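Local coordinates for 7,8-dihydro-6-hydroxymethylpterin pyrophosphokinase-dihydropteroate synthase (Plasmodium falciparum, PDB 6JWS), which probably catalyses two successive folate-synthesis steps, pyrophosphorylating 6-hydroxymethyl-7,8-dihydropterin with ATP and condensing the product with 4-aminobenzoate to give 7,8-dihydropteroate, at residues L22-R27 against L32-A37; Y162-T167 against I382-E387; V182-I187 against I209-F214; H325-L330 against N367-N372. The protein carries 1 engineered substitution. One frame throughout, in Å; residues are numbered along the deposited sequence.

Interaction 1 (L22-R27 against L32-A37); sequences LGTNDR and LILETA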
# COMPACT_ATOMS: atom_id res chain seq x y z
N LEU B 22 32.68 -4.53 -18.06
CA LEU B 22 32.12 -5.02 -19.31
C LEU B 22 30.90 -4.17 -19.64
O LEU B 22 29.97 -4.12 -18.84
CB LEU B 22 31.67 -6.48 -19.13
CG LEU B 22 32.72 -7.59 -19.13
CD1 LEU B 22 33.90 -7.30 -18.21
CD2 LEU B 22 32.08 -8.92 -18.74
N GLY B 23 30.89 -3.51 -20.81
CA GLY B 23 29.83 -2.58 -21.17
C GLY B 23 29.33 -2.82 -22.59
O GLY B 23 30.08 -3.25 -23.44
N THR B 24 28.03 -2.59 -22.81
CA THR B 24 27.47 -2.61 -24.15
C THR B 24 26.36 -1.58 -24.23
O THR B 24 25.79 -1.22 -23.21
CB THR B 24 26.98 -4.01 -24.55
OG1 THR B 24 26.38 -3.82 -25.84
CG2 THR B 24 25.94 -4.59 -23.62
N ASN B 25 26.04 -1.13 -25.45
CA ASN B 25 24.98 -0.16 -25.70
C ASN B 25 23.74 -0.86 -26.23
O ASN B 25 22.68 -0.25 -26.35
CB ASN B 25 25.42 0.92 -26.68
CG ASN B 25 26.62 1.70 -26.19
OD1 ASN B 25 27.70 1.63 -26.77
ND2 ASN B 25 26.44 2.44 -25.11
N ASP B 26 23.88 -2.15 -26.56
CA ASP B 26 22.82 -2.92 -27.19
C ASP B 26 21.90 -3.51 -26.12
O ASP B 26 22.28 -4.43 -25.41
CB ASP B 26 23.44 -3.98 -28.11
CG ASP B 26 22.45 -4.78 -28.94
OD1 ASP B 26 21.24 -4.50 -28.83
OD2 ASP B 26 22.90 -5.68 -29.68
N ARG B 27 20.68 -2.98 -26.03
CA ARG B 27 19.73 -3.33 -24.98
C ARG B 27 19.15 -4.73 -25.19
O ARG B 27 19.18 -5.55 -24.27
CB ARG B 27 18.65 -2.24 -24.85
CG ARG B 27 17.42 -2.67 -24.06
CD ARG B 27 16.40 -1.57 -23.83
NE ARG B 27 15.04 -2.06 -23.68
CZ ARG B 27 14.61 -2.91 -22.74
NH1 ARG B 27 15.45 -3.41 -21.85
NH2 ARG B 27 13.34 -3.27 -22.71
N LEU B 32 23.08 -11.44 -23.64
CA LEU B 32 23.84 -12.38 -24.47
C LEU B 32 25.26 -11.86 -24.67
O LEU B 32 26.22 -12.61 -24.52
CB LEU B 32 23.10 -12.61 -25.79
CG LEU B 32 23.86 -13.37 -26.89
CD1 LEU B 32 24.20 -14.80 -26.47
CD2 LEU B 32 23.07 -13.37 -28.19
N ILE B 33 25.38 -10.55 -24.94
CA ILE B 33 26.67 -9.93 -25.20
C ILE B 33 27.54 -10.06 -23.96
O ILE B 33 28.68 -10.54 -24.04
CB ILE B 33 26.52 -8.46 -25.66
CG1 ILE B 33 25.70 -8.29 -26.95
CG2 ILE B 33 27.87 -7.77 -25.76
CD1 ILE B 33 25.79 -9.45 -27.91
N LEU B 34 27.00 -9.65 -22.81
CA LEU B 34 27.82 -9.56 -21.61
C LEU B 34 28.17 -10.95 -21.07
O LEU B 34 29.28 -11.17 -20.58
CB LEU B 34 27.16 -8.64 -20.57
CG LEU B 34 27.10 -7.17 -20.98
CD1 LEU B 34 26.08 -6.41 -20.15
CD2 LEU B 34 28.48 -6.52 -20.88
N GLU B 35 27.24 -11.91 -21.22
CA GLU B 35 27.54 -13.27 -20.77
C GLU B 35 28.55 -13.98 -21.69
O GLU B 35 29.34 -14.79 -21.23
CB GLU B 35 26.26 -14.07 -20.52
CG GLU B 35 25.42 -13.51 -19.38
CD GLU B 35 24.38 -14.40 -18.72
OE1 GLU B 35 23.80 -15.28 -19.40
OE2 GLU B 35 24.15 -14.21 -17.50
N THR B 36 28.51 -13.67 -23.00
CA THR B 36 29.49 -14.18 -23.95
C THR B 36 30.89 -13.73 -23.53
O THR B 36 31.81 -14.54 -23.46
CB THR B 36 29.13 -13.77 -25.39
OG1 THR B 36 27.85 -14.31 -25.76
CG2 THR B 36 30.18 -14.15 -26.41
N ALA B 37 31.03 -12.43 -23.21
CA ALA B 37 32.29 -11.90 -22.71
C ALA B 37 32.68 -12.55 -21.39
O ALA B 37 33.86 -12.82 -21.19
CB ALA B 37 32.23 -10.39 -22.60

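Interaction 2 (Y162-T167 against I382-E387); sequences YFYNLT and ISYLKE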
# COMPACT_ATOMS: atom_id res chain seq x y z
N TYR B 162 21.47 4.26 -23.67
CA TYR B 162 21.67 3.60 -22.39
C TYR B 162 22.92 2.73 -22.46
O TYR B 162 23.24 2.16 -23.50
CB TYR B 162 20.46 2.71 -22.07
CG TYR B 162 19.15 3.42 -21.83
CD1 TYR B 162 18.91 4.08 -20.63
CD2 TYR B 162 18.14 3.40 -22.78
CE1 TYR B 162 17.70 4.72 -20.39
CE2 TYR B 162 16.93 4.04 -22.55
CZ TYR B 162 16.71 4.69 -21.35
OH TYR B 162 15.51 5.31 -21.12
N PHE B 163 23.62 2.63 -21.32
CA PHE B 163 24.73 1.70 -21.18
C PHE B 163 24.32 0.55 -20.26
O PHE B 163 23.57 0.74 -19.30
CB PHE B 163 25.98 2.42 -20.67
CG PHE B 163 26.69 3.27 -21.69
CD1 PHE B 163 26.18 4.50 -22.08
CD2 PHE B 163 27.90 2.86 -22.24
CE1 PHE B 163 26.84 5.29 -23.02
CE2 PHE B 163 28.57 3.65 -23.16
CZ PHE B 163 28.03 4.86 -23.55
N TYR B 164 24.82 -0.65 -20.58
CA TYR B 164 24.62 -1.86 -19.81
C TYR B 164 25.99 -2.34 -19.35
O TYR B 164 26.89 -2.54 -20.16
CB TYR B 164 23.81 -2.90 -20.60
CG TYR B 164 22.46 -2.34 -20.97
CD1 TYR B 164 22.29 -1.60 -22.14
CD2 TYR B 164 21.39 -2.44 -20.10
CE1 TYR B 164 21.08 -1.01 -22.45
CE2 TYR B 164 20.17 -1.86 -20.40
CZ TYR B 164 20.02 -1.13 -21.57
OH TYR B 164 18.82 -0.54 -21.87
N ASN B 165 26.11 -2.50 -18.03
CA ASN B 165 27.40 -2.52 -17.37
C ASN B 165 27.44 -3.63 -16.34
O ASN B 165 26.47 -3.86 -15.63
CB ASN B 165 27.59 -1.21 -16.59
CG ASN B 165 28.92 -0.56 -16.87
OD1 ASN B 165 29.17 -0.12 -17.99
ND2 ASN B 165 29.77 -0.49 -15.85
N LEU B 166 28.62 -4.21 -16.17
CA LEU B 166 28.84 -5.24 -15.17
C LEU B 166 30.33 -5.26 -14.87
O LEU B 166 31.12 -5.19 -15.80
CB LEU B 166 28.35 -6.56 -15.78
CG LEU B 166 28.86 -7.84 -15.14
CD1 LEU B 166 28.19 -8.02 -13.80
CD2 LEU B 166 28.54 -9.02 -16.03
N THR B 167 30.70 -5.36 -13.59
CA THR B 167 32.08 -5.63 -13.22
C THR B 167 32.28 -7.10 -12.86
O THR B 167 31.31 -7.81 -12.58
CB THR B 167 32.60 -4.65 -12.16
OG1 THR B 167 31.82 -4.73 -10.96
CG2 THR B 167 32.74 -3.22 -12.67
N ILE B 382 16.61 -9.02 -19.64
CA ILE B 382 16.68 -8.00 -18.60
C ILE B 382 15.36 -7.91 -17.83
O ILE B 382 14.29 -7.80 -18.42
CB ILE B 382 17.00 -6.66 -19.29
CG1 ILE B 382 18.45 -6.59 -19.76
CG2 ILE B 382 16.62 -5.45 -18.45
CD1 ILE B 382 18.68 -5.40 -20.68
N SER B 383 15.44 -7.96 -16.49
CA SER B 383 14.35 -7.57 -15.60
C SER B 383 14.88 -6.44 -14.72
O SER B 383 15.97 -6.55 -14.17
CB SER B 383 13.87 -8.72 -14.73
OG SER B 383 13.21 -9.75 -15.48
N TYR B 384 14.11 -5.37 -14.59
CA TYR B 384 14.53 -4.30 -13.70
C TYR B 384 14.12 -4.66 -12.28
O TYR B 384 12.93 -4.88 -12.03
CB TYR B 384 13.88 -2.97 -14.11
CG TYR B 384 14.29 -2.51 -15.48
CD1 TYR B 384 15.57 -2.03 -15.72
CD2 TYR B 384 13.44 -2.66 -16.57
CE1 TYR B 384 15.97 -1.67 -16.99
CE2 TYR B 384 13.82 -2.28 -17.84
CZ TYR B 384 15.09 -1.79 -18.05
OH TYR B 384 15.47 -1.40 -19.30
N LEU B 385 15.10 -4.71 -11.37
CA LEU B 385 14.81 -5.05 -9.99
C LEU B 385 13.72 -4.12 -9.47
O LEU B 385 13.81 -2.91 -9.63
CB LEU B 385 16.08 -4.92 -9.14
CG LEU B 385 15.94 -5.53 -7.75
CD1 LEU B 385 15.70 -7.03 -7.86
CD2 LEU B 385 17.16 -5.27 -6.89
N LYS B 386 12.69 -4.71 -8.86
CA LYS B 386 11.65 -3.98 -8.13
C LYS B 386 10.61 -3.35 -9.07
O LYS B 386 9.74 -2.64 -8.59
CB LYS B 386 12.17 -2.97 -7.09
CG LYS B 386 13.07 -3.49 -5.95
CD LYS B 386 12.70 -4.86 -5.41
CE LYS B 386 13.75 -5.48 -4.51
NZ LYS B 386 13.35 -6.86 -4.08
N GLU B 387 10.66 -3.63 -10.38
CA GLU B 387 9.72 -3.00 -11.30
C GLU B 387 8.52 -3.88 -11.65
O GLU B 387 7.57 -3.39 -12.27
CB GLU B 387 10.41 -2.51 -12.57
CG GLU B 387 11.15 -1.21 -12.34
CD GLU B 387 11.59 -0.49 -13.61
OE1 GLU B 387 11.05 -0.82 -14.73
OE2 GLU B 387 12.47 0.38 -13.49

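Interaction 3 (V182-I187 against I209-F214); sequences VVIKYI and IDILFF. With MG (magnesium ion), chain K; ATP (adenosine-5'-triphosphate), chain J.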
# COMPACT_ATOMS: atom_id res chain seq x y z
N VAL B 182 45.92 -6.80 -24.10
CA VAL B 182 46.09 -7.37 -25.43
C VAL B 182 45.09 -8.51 -25.62
O VAL B 182 44.34 -8.51 -26.59
CB VAL B 182 47.55 -7.83 -25.68
CG1 VAL B 182 47.67 -8.60 -26.99
CG2 VAL B 182 48.54 -6.67 -25.62
N VAL B 183 45.06 -9.46 -24.66
CA VAL B 183 44.12 -10.57 -24.73
C VAL B 183 42.67 -10.05 -24.73
O VAL B 183 41.83 -10.60 -25.44
CB VAL B 183 44.34 -11.63 -23.65
CG1 VAL B 183 43.43 -12.83 -23.87
CG2 VAL B 183 45.79 -12.09 -23.57
N ILE B 184 42.40 -9.00 -23.95
CA ILE B 184 41.05 -8.45 -23.89
C ILE B 184 40.68 -7.89 -25.26
O ILE B 184 39.56 -8.08 -25.73
CB ILE B 184 40.94 -7.39 -22.77
CG1 ILE B 184 40.82 -8.04 -21.39
CG2 ILE B 184 39.79 -6.43 -23.04
CD1 ILE B 184 41.22 -7.13 -20.25
N LYS B 185 41.64 -7.19 -25.90
CA LYS B 185 41.44 -6.65 -27.24
C LYS B 185 41.16 -7.78 -28.22
O LYS B 185 40.31 -7.62 -29.09
CB LYS B 185 42.64 -5.78 -27.66
CG LYS B 185 42.79 -4.48 -26.90
CD LYS B 185 41.61 -3.54 -27.07
CE LYS B 185 41.63 -2.40 -26.07
NZ LYS B 185 40.58 -1.41 -26.37
N TYR B 186 41.83 -8.92 -28.04
CA TYR B 186 41.55 -10.10 -28.83
C TYR B 186 40.10 -10.53 -28.63
O TYR B 186 39.34 -10.65 -29.60
CB TYR B 186 42.56 -11.22 -28.55
CG TYR B 186 42.40 -12.43 -29.44
CD1 TYR B 186 42.73 -12.37 -30.79
CD2 TYR B 186 41.88 -13.62 -28.95
CE1 TYR B 186 42.56 -13.47 -31.62
CE2 TYR B 186 41.72 -14.72 -29.77
CZ TYR B 186 42.06 -14.65 -31.11
OH TYR B 186 41.89 -15.72 -31.93
N ILE B 187 39.70 -10.71 -27.35
CA ILE B 187 38.34 -11.08 -26.99
C ILE B 187 37.33 -10.14 -27.65
O ILE B 187 36.36 -10.60 -28.25
CB ILE B 187 38.17 -11.16 -25.45
CG1 ILE B 187 38.87 -12.39 -24.88
CG2 ILE B 187 36.70 -11.12 -25.05
CD1 ILE B 187 39.13 -12.31 -23.39
N ILE B 209 35.54 -3.75 -22.90
CA ILE B 209 36.08 -4.38 -21.71
C ILE B 209 37.29 -3.59 -21.23
O ILE B 209 38.31 -3.54 -21.91
CB ILE B 209 36.45 -5.85 -22.01
CG1 ILE B 209 35.28 -6.63 -22.63
CG2 ILE B 209 37.01 -6.52 -20.76
CD1 ILE B 209 35.64 -8.04 -23.07
N ASP B 210 37.19 -3.03 -20.02
CA ASP B 210 38.19 -2.14 -19.44
C ASP B 210 38.85 -2.85 -18.28
O ASP B 210 38.22 -3.71 -17.67
CB ASP B 210 37.56 -0.86 -18.91
CG ASP B 210 37.00 0.01 -20.02
OD1 ASP B 210 37.62 0.03 -21.09
OD2 ASP B 210 35.94 0.64 -19.81
N ILE B 211 40.10 -2.50 -17.98
CA ILE B 211 40.72 -3.01 -16.78
C ILE B 211 40.64 -1.91 -15.73
O ILE B 211 41.15 -0.83 -15.97
CB ILE B 211 42.18 -3.46 -17.01
CG1 ILE B 211 42.31 -4.39 -18.21
CG2 ILE B 211 42.75 -4.07 -15.73
CD1 ILE B 211 43.73 -4.84 -18.47
N LEU B 212 39.99 -2.19 -14.61
CA LEU B 212 39.81 -1.15 -13.61
C LEU B 212 40.96 -1.22 -12.62
O LEU B 212 41.50 -0.21 -12.19
CB LEU B 212 38.45 -1.32 -12.92
CG LEU B 212 37.22 -1.22 -13.82
CD1 LEU B 212 35.96 -1.65 -13.06
CD2 LEU B 212 37.05 0.18 -14.39
N PHE B 213 41.31 -2.44 -12.20
CA PHE B 213 42.38 -2.60 -11.24
C PHE B 213 43.18 -3.82 -11.64
O PHE B 213 42.67 -4.72 -12.30
CB PHE B 213 41.83 -2.80 -9.83
CG PHE B 213 41.12 -1.62 -9.22
CD1 PHE B 213 41.83 -0.49 -8.83
CD2 PHE B 213 39.74 -1.64 -9.02
CE1 PHE B 213 41.18 0.59 -8.25
CE2 PHE B 213 39.10 -0.56 -8.44
CZ PHE B 213 39.81 0.56 -8.06
N PHE B 214 44.45 -3.83 -11.23
CA PHE B 214 45.32 -4.98 -11.42
C PHE B 214 46.29 -5.00 -10.25
O PHE B 214 47.19 -4.16 -10.16
CB PHE B 214 46.02 -4.90 -12.78
CG PHE B 214 46.65 -6.19 -13.25
CD1 PHE B 214 47.70 -6.76 -12.55
CD2 PHE B 214 46.20 -6.81 -14.40
CE1 PHE B 214 48.27 -7.95 -12.98
CE2 PHE B 214 46.77 -7.99 -14.83
CZ PHE B 214 47.81 -8.56 -14.13
MG MG K . 36.91 1.38 -22.82
PG ATP J . 38.76 3.79 -22.04
O1G ATP J . 37.46 4.27 -21.41
O2G ATP J . 39.98 4.53 -21.52
O3G ATP J . 38.90 2.28 -21.93
PB ATP J . 37.48 4.55 -24.65
O1B ATP J . 38.09 5.28 -25.80
O2B ATP J . 36.32 5.16 -23.93
O3B ATP J . 38.65 4.17 -23.62
PA ATP J . 37.86 1.81 -25.59
O1A ATP J . 37.85 0.83 -24.45
O2A ATP J . 37.37 1.34 -26.92
O3A ATP J . 37.03 3.10 -25.15
O5' ATP J . 39.33 2.43 -25.76
C5' ATP J . 40.36 2.02 -24.81
C4' ATP J . 41.58 2.88 -25.00
O4' ATP J . 42.06 3.36 -23.72
C3' ATP J . 42.78 2.17 -25.65
O3' ATP J . 43.46 3.10 -26.48
C2' ATP J . 43.56 1.68 -24.44
O2' ATP J . 44.95 1.54 -24.63
C1' ATP J . 43.33 2.81 -23.44
N9 ATP J . 43.38 2.36 -22.05
C8 ATP J . 44.14 2.92 -21.05
N7 ATP J . 43.98 2.31 -19.90
C5 ATP J . 43.04 1.32 -20.15
C6 ATP J . 42.44 0.35 -19.32
N6 ATP J . 42.73 0.23 -18.03
N1 ATP J . 41.55 -0.49 -19.89
C2 ATP J . 41.28 -0.36 -21.19
N3 ATP J . 41.78 0.51 -22.07
C4 ATP J . 42.67 1.34 -21.47
O HOH W 1 35.48 2.60 -21.51

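Interaction 4 (H325-L330 against N367-N372); sequences HRYSIL and NIKENN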
# COMPACT_ATOMS: atom_id res chain seq x y z
N HIS B 325 35.33 8.58 -11.51
CA HIS B 325 34.65 9.68 -12.19
C HIS B 325 33.27 9.23 -12.67
O HIS B 325 32.33 10.02 -12.64
CB HIS B 325 35.58 10.25 -13.27
CG HIS B 325 35.19 11.61 -13.75
ND1 HIS B 325 34.30 11.80 -14.81
CD2 HIS B 325 35.56 12.85 -13.33
CE1 HIS B 325 34.14 13.10 -15.02
NE2 HIS B 325 34.90 13.76 -14.12
N ARG B 326 33.16 7.98 -13.11
CA ARG B 326 31.89 7.45 -13.59
C ARG B 326 31.11 6.80 -12.44
O ARG B 326 31.56 5.83 -11.84
CB ARG B 326 32.12 6.39 -14.67
CG ARG B 326 32.48 6.96 -16.02
CD ARG B 326 32.03 6.08 -17.16
NE ARG B 326 32.50 6.73 -18.37
CZ ARG B 326 33.56 6.33 -19.08
NH1 ARG B 326 34.25 5.27 -18.72
NH2 ARG B 326 33.90 7.01 -20.17
N TYR B 327 29.91 7.32 -12.19
CA TYR B 327 29.00 6.71 -11.24
C TYR B 327 28.80 5.22 -11.54
O TYR B 327 28.87 4.40 -10.62
CB TYR B 327 27.63 7.40 -11.26
CG TYR B 327 26.63 6.76 -10.34
CD1 TYR B 327 26.81 6.79 -8.96
CD2 TYR B 327 25.52 6.09 -10.83
CE1 TYR B 327 25.90 6.20 -8.10
CE2 TYR B 327 24.60 5.50 -9.97
CZ TYR B 327 24.79 5.56 -8.61
OH TYR B 327 23.89 4.97 -7.76
N SER B 328 28.60 4.89 -12.82
CA SER B 328 28.27 3.53 -13.22
C SER B 328 29.37 2.56 -12.79
O SER B 328 29.08 1.41 -12.49
CB SER B 328 27.96 3.42 -14.68
OG SER B 328 29.12 3.73 -15.45
N ILE B 329 30.62 3.02 -12.69
CA ILE B 329 31.68 2.13 -12.24
C ILE B 329 31.63 2.00 -10.73
O ILE B 329 31.67 0.89 -10.21
CB ILE B 329 33.07 2.58 -12.74
CG1 ILE B 329 33.17 2.54 -14.27
CG2 ILE B 329 34.19 1.80 -12.08
CD1 ILE B 329 34.36 3.34 -14.80
N LEU B 330 31.55 3.12 -10.02
CA LEU B 330 31.48 3.07 -8.56
C LEU B 330 30.31 2.18 -8.12
O LEU B 330 30.43 1.39 -7.19
CB LEU B 330 31.36 4.49 -8.00
CG LEU B 330 32.65 5.30 -7.94
CD1 LEU B 330 32.41 6.70 -7.40
CD2 LEU B 330 33.70 4.60 -7.08
N ASN B 367 18.48 12.69 -8.07
CA ASN B 367 18.57 11.35 -7.50
C ASN B 367 19.17 10.44 -8.56
O ASN B 367 18.50 10.11 -9.54
CB ASN B 367 17.24 10.84 -6.93
CG ASN B 367 17.31 9.42 -6.38
OD1 ASN B 367 18.39 8.84 -6.20
ND2 ASN B 367 16.16 8.87 -6.05
N ILE B 368 20.46 10.11 -8.39
CA ILE B 368 21.29 9.45 -9.39
C ILE B 368 20.85 7.99 -9.55
O ILE B 368 21.15 7.35 -10.55
CB ILE B 368 22.80 9.59 -9.03
CG1 ILE B 368 23.74 9.26 -10.20
CG2 ILE B 368 23.16 8.80 -7.79
CD1 ILE B 368 23.53 10.07 -11.45
N LYS B 369 20.10 7.48 -8.56
CA LYS B 369 19.59 6.12 -8.59
C LYS B 369 18.47 6.00 -9.63
O LYS B 369 18.36 4.96 -10.28
CB LYS B 369 19.13 5.68 -7.20
CG LYS B 369 20.24 5.54 -6.16
CD LYS B 369 19.72 5.31 -4.76
CE LYS B 369 20.43 4.20 -4.01
NZ LYS B 369 21.86 4.52 -3.75
N GLU B 370 17.69 7.07 -9.80
CA GLU B 370 16.50 7.14 -10.64
C GLU B 370 16.76 6.53 -12.01
O GLU B 370 15.94 5.75 -12.50
CB GLU B 370 16.10 8.60 -10.83
CG GLU B 370 14.60 8.84 -10.85
CD GLU B 370 14.04 9.42 -9.56
OE1 GLU B 370 13.99 8.68 -8.55
OE2 GLU B 370 13.68 10.61 -9.55
N ASN B 371 17.88 6.90 -12.64
CA ASN B 371 18.15 6.47 -14.01
C ASN B 371 19.37 5.55 -14.06
O ASN B 371 20.06 5.47 -15.07
CB ASN B 371 18.36 7.66 -14.94
CG ASN B 371 17.10 8.48 -15.16
OD1 ASN B 371 15.99 7.97 -15.12
ND2 ASN B 371 17.29 9.77 -15.39
N ASN B 372 19.67 4.87 -12.95
CA ASN B 372 20.75 3.90 -12.95
C ASN B 372 20.22 2.63 -12.29
O ASN B 372 20.29 2.49 -11.08
CB ASN B 372 22.01 4.46 -12.30
CG ASN B 372 22.62 5.59 -13.11
OD1 ASN B 372 23.19 5.34 -14.16
ND2 ASN B 372 22.49 6.82 -12.63
O HOH W 2 21.74 3.37 -8.70

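Interaction 1 (L22-R27 against L32-A37)
Thr24 OG1 has two polar partners while the carbon atoms of the same side chain pack on Ile33 and Leu34. Asp26 N donates to Thr24 OG1 over 3.1 Å, nearly straight at 171°, and this closes an ST turn just where the strand gives way to loop; the second partner is Ile206 O, outside both segments. With OG1 placed opposite the backbone N (chi1 176°), the methyl falls between N and the carbonyl carbon and is aimed at the helix, Thr24 CG2 lying 3.9 Å from Leu34 CG. Beside it, Thr24 CB meets Ile33 CG2 at 4.0 Å. These contacts belong to the first strand-helix pair of the HPPK domain: strand 16-24 takes its place in an antiparallel sheet, and helix 30-44 turns back over one face of it, the short segments running at 152° with axes 8.6 Å apart. The strand order 208-214, 16-24, 163-172, 46-57 is that of a ferredoxin-like fold. Further along, one branch of Leu34 settles on the strand backbone, Leu34 CD2 being 3.5 Å from Leu22 O and 3.6 Å from Leu22 CB. Leu22 continues the apolar seam one helical turn on, where its CD2 reaches Ala37 CB at 4.1 Å. Glu35 points away from the strand, and its carboxylate forms a salt bridge with Arg571 and a hydrogen bond with Tyr570 OH.

Interaction 2 (Y162-T167 against I382-E387)
Tyr164 reaches from a central strand toward Ile382 and Tyr384, although the closest CA atoms of the two segments, those of Tyr164 and Ile382, are 10.1 Å apart. CB leaves the strand toward the other segment, and CG lies opposite the carbonyl carbon (chi1 -59°), which extends the ring across the sheet. One side of the ring makes the apolar contact: the end methyl Ile382 CD1 stands 4.1 Å from Tyr164 CD2 and 3.9 Å from Tyr164 CE2, approaching obliquely, with the two side chains crossing at about a right angle. At the tip, Tyr164 OH comes within 4.3 Å of Tyr384 OH, too far for a direct bond; both hydroxyls instead hydrogen-bond to Glu56 OE1, so a single carboxylate oxygen joins the two tyrosines. The span is explained by the sheet of the HPPK domain, in which strands 46-57 and 372-377 lie between 163-172 and the edge strand 382-384, and Glu56 comes from the first of these intervening strands. Helix 30-44 adds to the same apolar patch, Ala30 touching both Tyr164 and Ile382. Ile382 has a second role within its own segment: its CG2 sits 4.0 Å above the plane of the Tyr384 ring, displaced toward the rim, and Lys373 makes a cation-pi contact with that ring. After Tyr384 the chain reverses in a type II turn, closed by Glu387 N to Tyr384 O at 3.1 Å. Lys386, at the third position with a positive phi of 79°, forms a salt bridge with Asp683.

Interaction 3 (V182-I187 against I209-F214)
Ile184 and Ile209 mark the nearest backbone approach, where helix 182-187 runs almost antiparallel to strand 209-214, at 158° and with axes 9.1 Å apart. Ile184 carries most of the contact by using two branches. Its CG2 lies against the start of the strand, 3.5 Å from Ile209 CB, while CG1, opposite the carbonyl carbon (chi1 -77°), takes CD1 farther along, to 3.6 Å from Ile211 CG1. One turn later Ile187 CG2 meets Ile209 CD1 at 3.8 Å, the two side chains crossing at about a right angle. This isoleucine layer packs helix 177-190 onto an edge strand of the ferredoxin-like HPPK sheet, and the same strand serves ATP, through the Asp210 side chain and the Ile211 main chain. Asp210 directs its CB away from the helix and binds the magnesium ion through OD1 at 2.3 Å; Asp208, ATP O3G and O1A, and a water complete the observed ligands. The next residue reads the adenine through its backbone: Ile211 N donates to ATP N1 over 3.1 Å and almost straight, at 176°, while ATP N6 donates back to Ile211 O at 2.8 Å. Thus Ile211 holds the base with its main chain and the helix with its side chain. Glu188 accepts from Ile209 N, adding a polar tie from the helix. Beyond the nucleotide, Leu212 and Phe213 both face Val19 in a classic beta bulge.

Interaction 4 (H325-L330 against N367-N372)
Apolar contact comes first, and it centres on Tyr327, whose ring is laid over Ile368. Ile368 CG1 makes a CH-pi contact with one face, 3.8 Å from the centroid of the Tyr327 ring and only 13° off its normal. The other branch covers the phenol end of the ring, Ile368 CG2 lying 3.7 Å from Tyr327 CZ. Tyr327 CG stands opposite the backbone N (chi1 177°), which sends the ring from the first turn of the helix toward the loop 367-372. At the ring's edge, Asn372 CB lies in plane, 3.6 Å from Tyr327 CE2, while the Asn372 amide is turned 59° against the ring. Together these contacts join the start of helix 327-336 to the loop that leads from helix 349-364 into strand 372-377 of the HPPK sheet, and Val357 of helix 349-364 touches both Tyr327 and Ile368. Polar contacts fix the loop. Asn367 OD1 accepts from Lys369 N at 3.2 Å in an Asx turn, and two overlapping type I turns run from Asn367 to Glu370 and from Lys369 to Asn372. Asn372 ND2 donates back to Ile368 O in the carbonyl plane, although the modelled separation is unusually short and its exact value doubtful. Between the segments, one water is 2.8 Å from Tyr327 OH and donates to Asn372 O at 2.9 Å. Tyr327 OH also bonds to Tyr353 OH, which accepts Lys369 NZ as well. Arg326, at the N-cap position, binds ATP in crystals of this protein, though not in this chain.

From the N terminus, interaction 1 closes first, a short loop between strand 16-24 and the helix after it. Interaction 2 opens later at 162-167 and closes only at 382-387, so its long loop encloses interactions 3 and 4. Interaction 3 opens and closes within it, before interaction 4 starts; the last two follow in series and no pair crosses. The antiparallel HPPK sheet links interactions 1, 2 and 3: strand 16-24 lies between 163-172 and 208-214, and Leu22 N is 2.8 Å from Leu166 O. Interaction 4 meets this sheet through Ile329, which packs on Leu212, and leads into strand 372-377, beside 382-384.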